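Local coordinates for mandelate racemase/muconate lactonizing enzyme family protein (Azoarcus sp., PDB 2QDE) that belongs to the mandelate racemase/muconate lactonizing enzyme family of the enolase superfamily and carries a barium ion in its barrel domain, at residues C70-L78 with I89-T97; S248-L256 with K279-A287. One frame throughout, in Å; residues are numbered along the deposited sequence.

How the contacts relate
From the N terminus the chain first lays down strands of the antiparallel sheet, then runs through helix 62-78, a short loop and helix 86-96; contact 1 closes this small helical hairpin in the N-terminal domain. After helix 101-119 the chain enters the barrel domain, where contact 2 closes a longer loop, from just after strand 243-245 through helix 252-261 and strand 266-269 to helix 277-290. The two contacts follow one another in series, neither enclosing nor crossing the other. Their centres lie about 21 Å apart, yet they touch, for V90 and D94 of 89-97 pack on K279 of 279-287, joining the helical hairpin to the barrel wall.

Contact 1 of 2, residues C70-L78 with I89-T97; sequences CDFFAPKVL and IVGRMDILT
L96 is the knob of this contact: its CD2 methyl enters a hollow on helix 62-78 formed by F72, F73, K76 and V77, lying 4.0 Å from K76 CB. With CG anti to the backbone N (chi1 177°), the branched end of the leucine extends to the facing helix. The methyl also meets the rim of the F73 ring near its plane, at CD1, while M93 takes one face. There M93 SD stands 3.7 Å from the F73 ring centroid and only 8° off its normal, a Met-aromatic contact, and CG adds a CH-pi contact. A flexible thioether suits this place, since it can lie across a flat ring. T97 closes the far end, its OG1 3.5 Å from F73 CE1; this hydroxyl oxygen is buried without a polar partner.

Toward the loop that joins the helices, branched aliphatic groups interlock. V77 CG1 fits against I89 CG2 at 3.7 Å, and L78 CD2 reaches the same isoleucine methyl, so two branched residues share one projection. V77 also lies along R92 CB. Beyond that aliphatic base, R92 bends at chi3 and lays one guanidinium face over K76 O; NH2 is 3.1 Å from K76 O, but the angle is too poor for a hydrogen bond. NH1 instead donates to a water that in turn donates to V77 O, a polar bridge suited to this exposed margin.

The helices run at 128° to each other, with axes 9.9 Å apart. Helix 101-119 packs against F73, L78, I89 and M93, strand 5-15 lies against L78, and a second subunit adjoins F72, L96 and T97.

Contact 2 of 2, residues S248-L256 with K279-A287; sequences SAQELHDLL and KAQRWLTLA
L255 and W283 form the tight centre of this contact. L255 CD2 sits almost straight above the indole face, 3.7 Å from the centroid of the W283 five-membered ring, a CH-pi contact, and also presses on L286 CB at 3.5 Å. L286 CD2 in turn lies against L252, crossing it at about a right angle and meeting its CD2 at 3.6 Å; branched leucine ends fill the space between helices at this ordinary spacing. The indole edge faces the loop before the helix: a chi1 of -163° swings the ring of W283 away from its own N, and NE1 reaches A249 O, 3.3 Å away. The bond is bent, 137° at the hydrogen, and reaches the carbonyl from above its plane.

The other margin is looser and bridged by a water. E251 OE1 and K279 NZ stand 4.4 Å apart, beyond a salt bridge, and the water joins them, also accepting from L252 N. E251 is the N-cap residue, its backbone N held by D254 OD2 at 2.7 Å.

The helical segments run 9° apart, axes 9.6 Å apart. Helices 252-261 and 277-290 follow consecutive parallel strands, 243-245 and 266-269, as in the beta-alpha units of a TIM-type barrel; W283 packs inward on strands 266-269 and 294-296.

Contact 1 of 2, residues C70-L78 with I89-T97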
# COMPACT_ATOMS: atom_id res chain seq x y z
N CYS A 70 33.95 30.44 -1.44
CA CYS A 70 35.31 30.80 -1.81
C CYS A 70 36.28 29.65 -2.08
O CYS A 70 37.05 29.71 -3.04
CB CYS A 70 35.90 31.73 -0.74
SG CYS A 70 35.05 33.32 -0.70
N ASP A 71 36.24 28.61 -1.26
CA ASP A 71 37.14 27.48 -1.43
C ASP A 71 36.68 26.44 -2.44
O ASP A 71 37.49 25.63 -2.90
CB ASP A 71 37.38 26.78 -0.09
CG ASP A 71 38.17 27.64 0.89
OD1 ASP A 71 39.24 28.14 0.50
OD2 ASP A 71 37.72 27.80 2.04
N PHE A 72 35.40 26.46 -2.79
CA PHE A 72 34.85 25.49 -3.72
C PHE A 72 34.10 26.06 -4.92
O PHE A 72 34.54 25.91 -6.06
CB PHE A 72 33.95 24.51 -2.97
CG PHE A 72 34.70 23.63 -2.02
CD1 PHE A 72 35.27 22.43 -2.46
CD2 PHE A 72 34.88 24.01 -0.69
CE1 PHE A 72 36.01 21.63 -1.59
CE2 PHE A 72 35.62 23.21 0.18
CZ PHE A 72 36.19 22.02 -0.27
N PHE A 73 32.96 26.70 -4.68
CA PHE A 73 32.19 27.23 -5.79
C PHE A 73 33.00 28.17 -6.68
O PHE A 73 32.97 28.04 -7.91
CB PHE A 73 30.93 27.96 -5.28
CG PHE A 73 29.94 27.05 -4.58
CD1 PHE A 73 29.87 25.69 -4.89
CD2 PHE A 73 29.07 27.57 -3.62
CE1 PHE A 73 28.94 24.85 -4.26
CE2 PHE A 73 28.13 26.74 -2.98
CZ PHE A 73 28.07 25.38 -3.31
N ALA A 74 33.74 29.09 -6.06
CA ALA A 74 34.55 30.07 -6.79
C ALA A 74 35.56 29.47 -7.78
O ALA A 74 35.50 29.76 -8.97
CB ALA A 74 35.27 31.01 -5.80
N PRO A 75 36.50 28.64 -7.30
CA PRO A 75 37.46 28.08 -8.25
C PRO A 75 36.91 26.99 -9.17
O PRO A 75 37.22 26.95 -10.36
CB PRO A 75 38.58 27.56 -7.34
CG PRO A 75 37.83 27.13 -6.11
CD PRO A 75 36.84 28.26 -5.91
N LYS A 76 36.07 26.13 -8.62
CA LYS A 76 35.52 25.03 -9.41
C LYS A 76 34.36 25.33 -10.35
O LYS A 76 34.21 24.66 -11.37
CB LYS A 76 35.13 23.88 -8.48
CG LYS A 76 36.29 23.27 -7.72
CD LYS A 76 37.32 22.67 -8.67
CE LYS A 76 38.45 22.01 -7.91
NZ LYS A 76 37.94 20.92 -7.03
N VAL A 77 33.55 26.33 -10.04
CA VAL A 77 32.39 26.60 -10.89
C VAL A 77 32.16 28.01 -11.39
O VAL A 77 31.76 28.20 -12.53
CB VAL A 77 31.08 26.16 -10.17
CG1 VAL A 77 29.89 26.30 -11.11
CG2 VAL A 77 31.20 24.73 -9.69
N LEU A 78 32.41 29.00 -10.53
CA LEU A 78 32.16 30.40 -10.87
C LEU A 78 33.21 31.19 -11.67
O LEU A 78 32.88 31.81 -12.68
CB LEU A 78 31.82 31.16 -9.58
CG LEU A 78 30.63 30.65 -8.76
CD1 LEU A 78 30.50 31.45 -7.48
CD2 LEU A 78 29.35 30.73 -9.59
N ILE A 89 25.38 26.26 -13.81
CA ILE A 89 26.04 26.51 -12.53
C ILE A 89 25.31 25.91 -11.33
O ILE A 89 25.93 25.32 -10.45
CB ILE A 89 26.23 28.04 -12.31
CG1 ILE A 89 27.16 28.59 -13.39
CG2 ILE A 89 26.80 28.30 -10.93
CD1 ILE A 89 27.22 30.10 -13.45
N VAL A 90 23.99 26.06 -11.30
CA VAL A 90 23.20 25.51 -10.20
C VAL A 90 23.38 23.99 -10.19
O VAL A 90 23.47 23.38 -9.12
CB VAL A 90 21.69 25.84 -10.37
CG1 VAL A 90 20.86 25.10 -9.32
CG2 VAL A 90 21.48 27.34 -10.24
N GLY A 91 23.46 23.40 -11.37
CA GLY A 91 23.65 21.96 -11.47
C GLY A 91 25.02 21.54 -10.98
O GLY A 91 25.15 20.59 -10.21
N ARG A 92 26.06 22.25 -11.40
CA ARG A 92 27.40 21.91 -10.96
C ARG A 92 27.55 22.09 -9.45
O ARG A 92 28.21 21.28 -8.80
CB ARG A 92 28.45 22.75 -11.71
CG ARG A 92 28.51 22.45 -13.21
CD ARG A 92 29.70 23.13 -13.85
NE ARG A 92 30.96 22.51 -13.44
CZ ARG A 92 32.16 23.06 -13.62
NH1 ARG A 92 32.27 24.25 -14.19
NH2 ARG A 92 33.26 22.41 -13.25
N MET A 93 26.95 23.13 -8.89
CA MET A 93 27.04 23.34 -7.44
C MET A 93 26.42 22.15 -6.69
O MET A 93 26.95 21.71 -5.67
CB MET A 93 26.36 24.65 -7.02
CG MET A 93 27.10 25.93 -7.41
SD MET A 93 26.59 27.44 -6.50
CE MET A 93 24.96 27.70 -7.20
N ASP A 94 25.30 21.63 -7.20
CA ASP A 94 24.62 20.49 -6.57
C ASP A 94 25.41 19.18 -6.67
O ASP A 94 25.35 18.34 -5.77
CB ASP A 94 23.23 20.29 -7.17
CG ASP A 94 22.19 21.25 -6.59
OD1 ASP A 94 22.40 21.75 -5.46
OD2 ASP A 94 21.16 21.49 -7.26
N ILE A 95 26.14 18.99 -7.77
CA ILE A 95 26.93 17.78 -7.91
C ILE A 95 28.16 17.90 -7.02
O ILE A 95 28.60 16.93 -6.40
CB ILE A 95 27.38 17.57 -9.36
CG1 ILE A 95 26.16 17.36 -10.27
CG2 ILE A 95 28.32 16.37 -9.46
CD1 ILE A 95 25.38 16.11 -9.95
N LEU A 96 28.71 19.11 -6.95
CA LEU A 96 29.91 19.36 -6.16
C LEU A 96 29.70 19.35 -4.65
O LEU A 96 30.55 18.87 -3.91
CB LEU A 96 30.52 20.71 -6.56
CG LEU A 96 31.75 21.21 -5.79
CD1 LEU A 96 32.94 20.30 -6.07
CD2 LEU A 96 32.06 22.64 -6.21
N THR A 97 28.56 19.87 -4.20
CA THR A 97 28.29 19.98 -2.78
C THR A 97 26.95 19.47 -2.27
O THR A 97 25.89 19.75 -2.85
CB THR A 97 28.43 21.44 -2.33
OG1 THR A 97 29.76 21.91 -2.60
CG2 THR A 97 28.15 21.58 -0.84
O HOH W 1 30.54 26.39 -14.38

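Contact 2 of 2, residues S248-L256 with K279-A287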
# COMPACT_ATOMS: atom_id res chain seq x y z
N SER A 248 10.08 20.52 7.02
CA SER A 248 9.94 19.24 6.33
C SER A 248 9.99 19.39 4.81
O SER A 248 10.41 18.46 4.11
CB SER A 248 8.62 18.56 6.72
OG SER A 248 8.64 18.18 8.08
N ALA A 249 9.57 20.55 4.31
CA ALA A 249 9.54 20.82 2.87
C ALA A 249 10.77 21.58 2.39
O ALA A 249 10.71 22.79 2.17
CB ALA A 249 8.29 21.60 2.51
N GLN A 250 11.88 20.87 2.22
CA GLN A 250 13.11 21.50 1.77
C GLN A 250 13.54 21.09 0.36
O GLN A 250 13.74 21.94 -0.51
CB GLN A 250 14.23 21.20 2.77
CG GLN A 250 15.58 21.76 2.38
CD GLN A 250 16.66 21.35 3.36
OE1 GLN A 250 16.58 21.66 4.55
NE2 GLN A 250 17.67 20.66 2.86
N GLU A 251 13.68 19.79 0.14
CA GLU A 251 14.11 19.28 -1.16
C GLU A 251 12.93 18.78 -1.99
O GLU A 251 11.85 18.50 -1.46
CB GLU A 251 15.10 18.12 -0.97
CG GLU A 251 16.31 18.44 -0.09
CD GLU A 251 17.19 19.56 -0.64
OE1 GLU A 251 17.15 19.81 -1.86
OE2 GLU A 251 17.93 20.18 0.16
N LEU A 252 13.14 18.67 -3.30
CA LEU A 252 12.10 18.20 -4.19
C LEU A 252 11.58 16.84 -3.72
O LEU A 252 10.38 16.62 -3.67
CB LEU A 252 12.62 18.08 -5.62
CG LEU A 252 12.98 19.38 -6.34
CD1 LEU A 252 13.36 19.05 -7.78
CD2 LEU A 252 11.81 20.36 -6.32
N HIS A 253 12.49 15.93 -3.37
CA HIS A 253 12.05 14.62 -2.91
C HIS A 253 11.30 14.69 -1.57
O HIS A 253 10.48 13.81 -1.27
CB HIS A 253 13.22 13.62 -2.84
CG HIS A 253 14.33 14.02 -1.92
ND1 HIS A 253 15.31 14.92 -2.29
CD2 HIS A 253 14.63 13.62 -0.67
CE1 HIS A 253 16.17 15.05 -1.30
NE2 HIS A 253 15.78 14.27 -0.30
N ASP A 254 11.56 15.73 -0.77
CA ASP A 254 10.83 15.88 0.50
C ASP A 254 9.37 16.18 0.13
O ASP A 254 8.44 15.62 0.73
CB ASP A 254 11.36 17.06 1.34
CG ASP A 254 12.77 16.83 1.87
OD1 ASP A 254 13.12 15.67 2.18
OD2 ASP A 254 13.52 17.83 2.00
N LEU A 255 9.19 17.07 -0.84
CA LEU A 255 7.85 17.44 -1.29
C LEU A 255 7.11 16.22 -1.83
O LEU A 255 5.91 16.07 -1.62
CB LEU A 255 7.94 18.54 -2.36
CG LEU A 255 8.00 20.00 -1.90
CD1 LEU A 255 9.05 20.18 -0.81
CD2 LEU A 255 8.33 20.90 -3.09
N LEU A 256 7.84 15.35 -2.53
CA LEU A 256 7.25 14.13 -3.08
C LEU A 256 6.78 13.25 -1.93
O LEU A 256 5.65 12.75 -1.94
CB LEU A 256 8.27 13.37 -3.93
CG LEU A 256 7.82 11.98 -4.40
CD1 LEU A 256 6.54 12.10 -5.19
CD2 LEU A 256 8.92 11.35 -5.24
N LYS A 279 16.07 26.87 -8.02
CA LYS A 279 15.65 25.73 -7.21
C LYS A 279 14.25 25.98 -6.65
O LYS A 279 13.44 25.06 -6.52
CB LYS A 279 16.64 25.50 -6.05
CG LYS A 279 18.00 24.93 -6.48
CD LYS A 279 17.90 23.47 -6.90
CE LYS A 279 17.76 22.52 -5.69
NZ LYS A 279 16.74 21.43 -5.92
N ALA A 280 13.96 27.24 -6.32
CA ALA A 280 12.65 27.61 -5.80
C ALA A 280 11.57 27.39 -6.86
O ALA A 280 10.48 26.93 -6.55
CB ALA A 280 12.65 29.06 -5.34
N GLN A 281 11.88 27.71 -8.12
CA GLN A 281 10.90 27.52 -9.19
C GLN A 281 10.55 26.04 -9.33
O GLN A 281 9.40 25.68 -9.56
CB GLN A 281 11.44 28.05 -10.52
CG GLN A 281 11.65 29.56 -10.55
CD GLN A 281 12.15 30.04 -11.90
OE1 GLN A 281 11.43 30.69 -12.66
NE2 GLN A 281 13.40 29.72 -12.20
N ARG A 282 11.56 25.18 -9.19
CA ARG A 282 11.34 23.74 -9.28
C ARG A 282 10.47 23.31 -8.09
O ARG A 282 9.53 22.54 -8.24
CB ARG A 282 12.68 23.00 -9.28
CG ARG A 282 13.56 23.35 -10.49
CD ARG A 282 14.91 22.65 -10.42
NE ARG A 282 15.74 22.96 -11.59
CZ ARG A 282 17.04 22.71 -11.68
NH1 ARG A 282 17.69 22.14 -10.68
NH2 ARG A 282 17.70 23.04 -12.78
N TRP A 283 10.83 23.82 -6.92
CA TRP A 283 10.13 23.55 -5.67
C TRP A 283 8.64 23.90 -5.83
O TRP A 283 7.75 23.14 -5.44
CB TRP A 283 10.75 24.43 -4.58
CG TRP A 283 10.47 24.06 -3.14
CD1 TRP A 283 11.33 23.46 -2.28
CD2 TRP A 283 9.31 24.40 -2.37
NE1 TRP A 283 10.80 23.42 -1.02
CE2 TRP A 283 9.55 23.99 -1.04
CE3 TRP A 283 8.09 25.02 -2.68
CZ2 TRP A 283 8.62 24.18 -0.01
CZ3 TRP A 283 7.16 25.21 -1.65
CH2 TRP A 283 7.43 24.80 -0.34
N LEU A 284 8.39 25.07 -6.43
CA LEU A 284 7.03 25.55 -6.65
C LEU A 284 6.29 24.75 -7.72
O LEU A 284 5.07 24.82 -7.82
CB LEU A 284 7.07 27.05 -7.00
CG LEU A 284 7.45 27.95 -5.81
CD1 LEU A 284 7.57 29.40 -6.25
CD2 LEU A 284 6.40 27.81 -4.70
N THR A 285 7.03 23.99 -8.52
CA THR A 285 6.41 23.15 -9.53
C THR A 285 5.76 21.98 -8.80
O THR A 285 4.63 21.59 -9.09
CB THR A 285 7.45 22.61 -10.53
OG1 THR A 285 7.97 23.69 -11.30
CG2 THR A 285 6.82 21.58 -11.46
N LEU A 286 6.48 21.43 -7.83
CA LEU A 286 5.95 20.33 -7.05
C LEU A 286 4.78 20.82 -6.20
O LEU A 286 3.79 20.10 -6.02
CB LEU A 286 7.04 19.74 -6.15
CG LEU A 286 7.81 18.53 -6.71
CD1 LEU A 286 8.33 18.82 -8.12
CD2 LEU A 286 8.96 18.21 -5.78
N ALA A 287 4.88 22.05 -5.69
CA ALA A 287 3.81 22.63 -4.88
C ALA A 287 2.53 22.76 -5.72
O ALA A 287 1.43 22.50 -5.24
CB ALA A 287 4.23 24.01 -4.36
O HOH W 2 15.86 19.19 -4.05